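Putative oxidoreductase (Magnetospirillum magnetotacticum, PDB 3C1A) probably catalyses an NAD(P)-dependent oxidation or reduction, binding its nicotinamide adenine dinucleotide in a Rossmann-fold domain, as in the GFO/IDH/MocA family. Local coordinates at residues 232-244 / 254-266. Residues are numbered along the deposited sequence; the frame is centred on the assembly and turned at random.
Sequences RRLAVFGEAGTLV and TLHPPQPDGNWPV
Thr242, Leu243 and Val244 pair with His256, Leu255 and Thr254 in an antiparallel beta hairpin near one side of the mixed sheet of the GFO/IDH/MocA C-terminal domain. The chain after this hairpin folds back over the sheet face bearing Arg233, Ala235, Phe237, Thr242 and Val244, gripped by strand 242-246 and the neighbouring strand 229-238. Backbone hydrogen bonds join Thr242 to His256 in both directions and likewise Val244 to Thr254, with Val244 N to Thr254 O nearly straight at 169°; Leu243 and Leu255 form the non-hydrogen-bonded pair between. Thr242 OG1 donates to Pro257 O (3.0 Å), just beyond strand 254-256, and accepts from a water that also donates to Gly238 O and accepts from Gln259 N, fixing the start of the loop. Pro265 CG touches both Val244 CG2 and Thr242 CG2, each at 3.8 Å. Arg233 CG sits between the backbone N and the carbonyl carbon (chi1 48°), and the extended chain beyond carries the guanidinium flat over the Trp264 indole, planes 8° apart. A salt bridge from NE to Glu154 steadies it, and Arg152 makes a second cation-pi contact with the indole. A CH-pi contact sets Gly262 CA over one face of Phe237, while Asn263 O approaches the ring edge at CE1 (3.3 Å).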
loop_
_atom_site.group_PDB
_atom_site.type_symbol
_atom_site.label_atom_id
_atom_site.label_comp_id
_atom_site.label_asym_id
_atom_site.label_seq_id
_atom_site.Cartn_x
_atom_site.Cartn_y
_atom_site.Cartn_z
ATOM N N ARG A 232 2.919 -11.250 8.984
ATOM C CA ARG A 232 3.552 -10.120 8.302
ATOM C C ARG A 232 4.738 -9.710 9.135
ATOM O O ARG A 232 4.585 -9.310 10.319
ATOM C CB ARG A 232 2.596 -8.944 8.182
ATOM C CG ARG A 232 1.458 -9.182 7.193
ATOM N N ARG A 233 5.933 -9.815 8.561
ATOM C CA ARG A 233 7.108 -9.380 9.304
ATOM C C ARG A 233 8.145 -8.850 8.367
ATOM O O ARG A 233 8.193 -9.248 7.195
ATOM C CB ARG A 233 7.667 -10.493 10.187
ATOM C CG ARG A 233 7.839 -11.816 9.515
ATOM C CD ARG A 233 8.384 -12.802 10.520
ATOM N NE ARG A 233 8.635 -14.115 9.936
ATOM C CZ ARG A 233 9.322 -15.076 10.545
ATOM N NH1 ARG A 233 9.857 -14.854 11.745
ATOM N NH2 ARG A 233 9.497 -16.251 9.941
ATOM N N LEU A 234 8.964 -7.930 8.859
ATOM C CA LEU A 234 10.142 -7.523 8.098
ATOM C C LEU A 234 11.316 -7.288 9.037
ATOM O O LEU A 234 11.137 -7.144 10.246
ATOM C CB LEU A 234 9.853 -6.302 7.223
ATOM C CG LEU A 234 9.560 -4.949 7.870
ATOM C CD1 LEU A 234 10.811 -4.234 8.505
ATOM C CD2 LEU A 234 8.921 -4.094 6.776
ATOM N N ALA A 235 12.528 -7.304 8.488
ATOM C CA ALA A 235 13.716 -7.094 9.297
ATOM C C ALA A 235 14.670 -6.276 8.464
ATOM O O ALA A 235 14.781 -6.542 7.290
ATOM C CB ALA A 235 14.343 -8.425 9.667
ATOM N N VAL A 236 15.322 -5.279 9.047
ATOM C CA VAL A 236 16.349 -4.498 8.331
ATOM C C VAL A 236 17.686 -4.762 9.041
ATOM O O VAL A 236 17.840 -4.457 10.209
ATOM C CB VAL A 236 16.036 -2.962 8.242
ATOM C CG1 VAL A 236 17.161 -2.226 7.492
ATOM C CG2 VAL A 236 14.716 -2.734 7.495
ATOM N N PHE A 237 18.618 -5.378 8.336
ATOM C CA PHE A 237 19.873 -5.813 8.946
ATOM C C PHE A 237 20.917 -4.760 8.656
ATOM O O PHE A 237 21.187 -4.421 7.507
ATOM C CB PHE A 237 20.343 -7.179 8.401
ATOM C CG PHE A 237 19.349 -8.298 8.601
ATOM C CD1 PHE A 237 19.378 -9.091 9.739
ATOM C CD2 PHE A 237 18.405 -8.577 7.620
ATOM C CE1 PHE A 237 18.476 -10.104 9.922
ATOM C CE2 PHE A 237 17.489 -9.611 7.794
ATOM C CZ PHE A 237 17.510 -10.357 8.953
ATOM N N GLY A 238 21.538 -4.249 9.698
ATOM C CA GLY A 238 22.650 -3.320 9.501
ATOM C C GLY A 238 23.914 -3.800 10.152
ATOM O O GLY A 238 23.947 -4.849 10.808
ATOM N N GLU A 239 24.963 -2.996 10.032
ATOM C CA GLU A 239 26.269 -3.344 10.608
ATOM C C GLU A 239 26.259 -3.438 12.143
ATOM O O GLU A 239 27.084 -4.141 12.735
ATOM C CB GLU A 239 27.307 -2.302 10.239
ATOM C CG GLU A 239 27.672 -2.258 8.808
ATOM C CD GLU A 239 28.757 -1.258 8.537
ATOM O OE1 GLU A 239 28.993 -0.382 9.404
ATOM O OE2 GLU A 239 29.355 -1.343 7.436
ATOM N N ALA A 240 25.369 -2.692 12.779
ATOM C CA ALA A 240 25.398 -2.504 14.231
ATOM C C ALA A 240 24.159 -2.979 14.966
ATOM O O ALA A 240 24.157 -2.982 16.179
ATOM C CB ALA A 240 25.664 -1.026 14.548
ATOM N N GLY A 241 23.140 -3.421 14.236
ATOM C CA GLY A 241 21.860 -3.843 14.811
ATOM C C GLY A 241 20.928 -4.313 13.707
ATOM O O GLY A 241 21.282 -4.291 12.549
ATOM N N THR A 242 19.775 -4.821 14.098
ATOM C CA THR A 242 18.762 -5.335 13.170
ATOM C C THR A 242 17.433 -4.773 13.675
ATOM O O THR A 242 17.155 -4.856 14.870
ATOM C CB THR A 242 18.729 -6.878 13.198
ATOM O OG1 THR A 242 20.043 -7.407 12.887
ATOM C CG2 THR A 242 17.690 -7.422 12.203
ATOM N N LEU A 243 16.644 -4.165 12.788
ATOM C CA LEU A 243 15.308 -3.688 13.155
ATOM C C LEU A 243 14.291 -4.623 12.553
ATOM O O LEU A 243 14.377 -4.947 11.363
ATOM C CB LEU A 243 15.085 -2.274 12.635
ATOM C CG LEU A 243 15.892 -1.235 13.396
ATOM C CD1 LEU A 243 16.043 0.052 12.643
ATOM C CD2 LEU A 243 15.220 -1.028 14.772
ATOM N N VAL A 244 13.377 -5.103 13.384
ATOM C CA VAL A 244 12.316 -6.033 12.983
ATOM C C VAL A 244 10.901 -5.479 13.302
ATOM O O VAL A 244 10.641 -4.977 14.376
ATOM C CB VAL A 244 12.479 -7.435 13.649
ATOM C CG1 VAL A 244 11.319 -8.381 13.263
ATOM C CG2 VAL A 244 13.814 -8.083 13.312
ATOM N N THR A 254 11.192 -3.816 17.217
ATOM C CA THR A 254 12.219 -4.309 18.147
ATOM C C THR A 254 13.629 -4.109 17.577
ATOM O O THR A 254 13.871 -4.324 16.362
ATOM C CB THR A 254 12.024 -5.801 18.487
ATOM O OG1 THR A 254 11.935 -6.570 17.283
ATOM C CG2 THR A 254 10.771 -6.007 19.242
ATOM N N LEU A 255 14.541 -3.697 18.467
ATOM C CA LEU A 255 15.970 -3.637 18.166
ATOM C C LEU A 255 16.693 -4.897 18.633
ATOM O O LEU A 255 16.534 -5.353 19.777
ATOM C CB LEU A 255 16.616 -2.398 18.783
ATOM C CG LEU A 255 18.092 -2.185 18.417
ATOM C CD1 LEU A 255 18.296 -2.009 16.920
ATOM C CD2 LEU A 255 18.628 -0.979 19.167
ATOM N N HIS A 256 17.457 -5.479 17.719
ATOM C CA HIS A 256 18.193 -6.717 17.980
ATOM C C HIS A 256 19.655 -6.533 17.643
ATOM O O HIS A 256 20.012 -5.586 16.964
ATOM C CB HIS A 256 17.631 -7.842 17.138
ATOM C CG HIS A 256 16.220 -8.171 17.467
ATOM N ND1 HIS A 256 15.872 -9.242 18.264
ATOM C CD2 HIS A 256 15.062 -7.559 17.128
ATOM C CE1 HIS A 256 14.556 -9.284 18.383
ATOM N NE2 HIS A 256 14.042 -8.269 17.712
ATOM N N PRO A 257 20.520 -7.447 18.120
ATOM C CA PRO A 257 21.926 -7.345 17.722
ATOM C C PRO A 257 22.184 -7.456 16.235
ATOM O O PRO A 257 21.342 -7.937 15.495
ATOM C CB PRO A 257 22.591 -8.505 18.470
ATOM C CG PRO A 257 21.663 -8.763 19.650
ATOM C CD PRO A 257 20.294 -8.539 19.084
ATOM N N PRO A 258 23.376 -7.039 15.806
ATOM C CA PRO A 258 23.761 -7.241 14.416
ATOM C C PRO A 258 23.885 -8.723 14.013
ATOM O O PRO A 258 24.086 -9.621 14.840
ATOM C CB PRO A 258 25.103 -6.527 14.320
ATOM C CG PRO A 258 25.656 -6.517 15.721
ATOM C CD PRO A 258 24.434 -6.403 16.600
ATOM N N GLN A 259 23.755 -8.971 12.721
ATOM C CA GLN A 259 23.987 -10.300 12.194
ATOM C C GLN A 259 24.863 -10.208 10.963
ATOM O O GLN A 259 25.026 -9.128 10.373
ATOM C CB GLN A 259 22.674 -10.939 11.806
ATOM C CG GLN A 259 21.623 -10.823 12.883
ATOM C CD GLN A 259 20.526 -11.823 12.692
ATOM O OE1 GLN A 259 20.359 -12.339 11.585
ATOM N NE2 GLN A 259 19.793 -12.140 13.769
ATOM N N PRO A 260 25.486 -11.317 10.603
ATOM C CA PRO A 260 25.841 -11.558 9.213
ATOM C C PRO A 260 24.878 -12.493 8.426
ATOM O O PRO A 260 24.817 -12.377 7.209
ATOM C CB PRO A 260 27.229 -12.176 9.331
ATOM C CG PRO A 260 27.353 -12.615 10.853
ATOM C CD PRO A 260 26.060 -12.324 11.503
ATOM N N ASP A 261 24.134 -13.384 9.085
ATOM C CA ASP A 261 23.426 -14.478 8.362
ATOM C C ASP A 261 22.090 -14.110 7.689
ATOM O O ASP A 261 21.574 -14.883 6.858
ATOM C CB ASP A 261 23.218 -15.702 9.261
ATOM C CG ASP A 261 22.385 -15.397 10.501
ATOM O OD1 ASP A 261 21.446 -14.585 10.422
ATOM O OD2 ASP A 261 22.653 -15.987 11.565
ATOM N N GLY A 262 21.514 -12.959 8.031
ATOM C CA GLY A 262 20.232 -12.584 7.451
ATOM C C GLY A 262 19.042 -13.414 7.901
ATOM O O GLY A 262 17.980 -13.322 7.317
ATOM N N ASN A 263 19.215 -14.204 8.956
ATOM C CA ASN A 263 18.161 -14.992 9.517
ATOM C C ASN A 263 17.328 -14.130 10.429
ATOM O O ASN A 263 17.816 -13.181 10.992
ATOM C CB ASN A 263 18.733 -16.140 10.369
ATOM C CG ASN A 263 19.238 -17.315 9.545
ATOM O OD1 ASN A 263 18.878 -17.499 8.372
ATOM N ND2 ASN A 263 20.073 -18.136 10.175
ATOM N N TRP A 264 16.073 -14.506 10.605
ATOM C CA TRP A 264 15.210 -13.826 11.538
ATOM C C TRP A 264 15.786 -13.875 12.939
ATOM O O TRP A 264 16.053 -14.959 13.465
ATOM C CB TRP A 264 13.838 -14.480 11.567
ATOM C CG TRP A 264 13.084 -14.359 10.330
ATOM C CD1 TRP A 264 12.807 -15.353 9.463
ATOM C CD2 TRP A 264 12.463 -13.179 9.804
ATOM N NE1 TRP A 264 12.061 -14.874 8.417
ATOM C CE2 TRP A 264 11.825 -13.544 8.611
ATOM C CE3 TRP A 264 12.382 -11.848 10.233
ATOM C CZ2 TRP A 264 11.123 -12.642 7.836
ATOM C CZ3 TRP A 264 11.682 -10.957 9.463
ATOM C CH2 TRP A 264 11.071 -11.359 8.266
ATOM N N PRO A 265 15.976 -12.714 13.559
ATOM C CA PRO A 265 16.364 -12.741 14.954
ATOM C C PRO A 265 15.474 -13.605 15.831
ATOM O O PRO A 265 14.253 -13.482 15.798
ATOM C CB PRO A 265 16.272 -11.273 15.358
ATOM C CG PRO A 265 16.573 -10.549 14.103
ATOM C CD PRO A 265 15.905 -11.334 13.047
ATOM N N VAL A 266 16.107 -14.471 16.617
ATOM C CA VAL A 266 15.434 -15.196 17.683
ATOM C C VAL A 266 15.634 -14.415 18.972
ATOM O O VAL A 266 16.687 -13.810 19.183
ATOM C CB VAL A 266 16.009 -16.625 17.856
ATOM C CG1 VAL A 266 15.169 -17.420 18.864
ATOM C CG2 VAL A 266 16.069 -17.342 16.519
HETATM O O HOH W 1 22.188 -7.121 11.253
#